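Local coordinates for putative glyoxalase (Bacillus halodurans C-125, PDB 3CT8), which binds zinc and probably acts as a glyoxalase-like enzyme of the vicinal oxygen chelate superfamily, at residues W40-L45 with T64-V69. Sequence-based numbering, arbitrary orientation.
Sequences WLLGEL and TYLVFV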
# COMPACT_ATOMS: atom_id res chain seq x y z
N TRP A 40 -1.59 -16.46 -6.70
CA TRP A 40 -1.23 -16.59 -8.11
C TRP A 40 -0.31 -15.47 -8.56
O TRP A 40 0.81 -15.68 -9.05
CB TRP A 40 -2.45 -16.73 -9.06
CG TRP A 40 -1.98 -16.52 -10.46
CD1 TRP A 40 -1.26 -17.39 -11.21
CD2 TRP A 40 -2.08 -15.31 -11.23
NE1 TRP A 40 -0.92 -16.81 -12.42
CE2 TRP A 40 -1.42 -15.53 -12.46
CE3 TRP A 40 -2.66 -14.06 -11.01
CZ2 TRP A 40 -1.33 -14.57 -13.44
CZ3 TRP A 40 -2.59 -13.11 -11.99
CH2 TRP A 40 -1.93 -13.37 -13.20
N LEU A 41 -0.76 -14.25 -8.31
CA LEU A 41 0.03 -13.09 -8.75
C LEU A 41 1.37 -12.97 -8.04
O LEU A 41 2.41 -12.79 -8.67
CB LEU A 41 -0.75 -11.79 -8.60
CG LEU A 41 -0.00 -10.62 -9.23
CD1 LEU A 41 0.24 -10.82 -10.76
CD2 LEU A 41 -0.75 -9.30 -8.95
N LEU A 42 1.32 -13.03 -6.73
CA LEU A 42 2.50 -12.88 -5.89
C LEU A 42 3.38 -14.07 -6.16
O LEU A 42 4.59 -14.00 -6.08
CB LEU A 42 2.15 -12.74 -4.40
CG LEU A 42 1.27 -11.50 -4.08
CD1 LEU A 42 1.04 -11.30 -2.55
CD2 LEU A 42 1.91 -10.20 -4.72
N GLY A 43 2.74 -15.15 -6.58
CA GLY A 43 3.42 -16.38 -6.92
C GLY A 43 4.20 -16.10 -8.18
O GLY A 43 5.40 -16.32 -8.26
N GLU A 44 3.52 -15.54 -9.17
CA GLU A 44 4.17 -15.22 -10.44
C GLU A 44 5.28 -14.16 -10.29
O GLU A 44 6.23 -14.11 -11.07
CB GLU A 44 3.13 -14.75 -11.47
CG GLU A 44 2.13 -15.82 -11.95
CD GLU A 44 2.75 -16.82 -12.96
OE1 GLU A 44 3.96 -16.69 -13.27
OE2 GLU A 44 2.05 -17.73 -13.46
N LEU A 45 5.19 -13.37 -9.23
CA LEU A 45 6.16 -12.29 -8.99
C LEU A 45 7.31 -12.63 -8.04
O LEU A 45 8.11 -11.75 -7.67
CB LEU A 45 5.44 -11.04 -8.48
CG LEU A 45 4.51 -10.32 -9.46
CD1 LEU A 45 3.87 -9.14 -8.78
CD2 LEU A 45 5.31 -9.88 -10.68
N THR A 64 9.95 -6.53 2.37
CA THR A 64 8.55 -6.04 2.50
C THR A 64 7.50 -7.14 2.41
O THR A 64 7.58 -8.05 1.56
CB THR A 64 8.26 -4.95 1.42
OG1 THR A 64 9.21 -3.87 1.54
CG2 THR A 64 6.80 -4.44 1.48
N TYR A 65 6.52 -7.06 3.29
CA TYR A 65 5.43 -8.03 3.33
C TYR A 65 4.10 -7.40 2.91
O TYR A 65 3.88 -6.22 3.02
CB TYR A 65 5.20 -8.61 4.74
CG TYR A 65 6.36 -9.32 5.38
CD1 TYR A 65 7.29 -8.61 6.14
CD2 TYR A 65 6.50 -10.70 5.27
CE1 TYR A 65 8.38 -9.28 6.76
CE2 TYR A 65 7.57 -11.37 5.88
CZ TYR A 65 8.51 -10.67 6.63
OH TYR A 65 9.57 -11.34 7.24
N LEU A 66 3.24 -8.25 2.40
CA LEU A 66 1.88 -7.91 2.01
C LEU A 66 0.98 -8.84 2.86
O LEU A 66 1.14 -10.07 2.84
CB LEU A 66 1.67 -8.13 0.51
CG LEU A 66 2.41 -7.20 -0.47
CD1 LEU A 66 1.98 -7.47 -1.97
CD2 LEU A 66 2.17 -5.72 -0.10
N VAL A 67 0.08 -8.22 3.62
CA VAL A 67 -0.81 -8.93 4.52
C VAL A 67 -2.27 -8.69 4.18
O VAL A 67 -2.73 -7.56 4.05
CB VAL A 67 -0.61 -8.45 5.98
CG1 VAL A 67 -1.39 -9.38 6.99
CG2 VAL A 67 0.86 -8.37 6.31
N PHE A 68 -2.99 -9.80 4.02
CA PHE A 68 -4.41 -9.74 3.67
C PHE A 68 -5.22 -10.38 4.76
O PHE A 68 -4.98 -11.54 5.11
CB PHE A 68 -4.69 -10.41 2.33
CG PHE A 68 -3.96 -9.78 1.19
CD1 PHE A 68 -2.66 -10.19 0.88
CD2 PHE A 68 -4.54 -8.77 0.45
CE1 PHE A 68 -1.98 -9.62 -0.17
CE2 PHE A 68 -3.86 -8.20 -0.62
CZ PHE A 68 -2.57 -8.64 -0.92
N VAL A 69 -6.20 -9.61 5.25
CA VAL A 69 -7.08 -10.02 6.35
C VAL A 69 -8.57 -9.95 5.99
O VAL A 69 -9.02 -9.11 5.19
CB VAL A 69 -6.82 -9.16 7.58
CG1 VAL A 69 -7.53 -9.77 8.83
CG2 VAL A 69 -5.33 -9.08 7.83
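L42, near the C-terminal end of helix 31-44, meets L66 and F68 on strand 64-70, joining helix to sheet within a βαβββ module of the vicinal oxygen chelate fold. Strand 21-28, the helix and three further strands make up this module, and the helix lies across one face of the resulting four-stranded sheet. Within 40-45, the whole contact rests on L42. Its CG stands beside the backbone N and anti to the carbonyl carbon (chi1 -61°); the CA-CB bond aims at the strand, and chi2 near anti (-174°) helps set where the two methyls lie against it. CD2 comes within 3.9 Å of L66 CD1, and CD1 lies almost as close to that same methyl, 4.0 Å from L66 CD1. One strand methyl thus sits against the forked end of the helix leucine, the two side chains meeting at a slant. L66 and F68 both point toward the helix, while V67 between them and Y65 before them lie on the other side of the sheet, where Y65 touches H23, a zinc ligand of this protein, although no zinc is bound to it in this chain. All three touching residues are buried, and no hydrogen bond links the segments. Y59 of the adjacent strand 56-61 also packs on L42 and F68, while W38, one helical turn before L42, stacks on the F68 ring. On the far side of the helix, E44 CG lies above one face of the W40 ring, offset toward the rim, and E44 forms a salt bridge with K106 of helix 97-110. Beside L66, the F68 ring receives L42 obliquely, with L42 CD1 4.2 Å from F68 CE1.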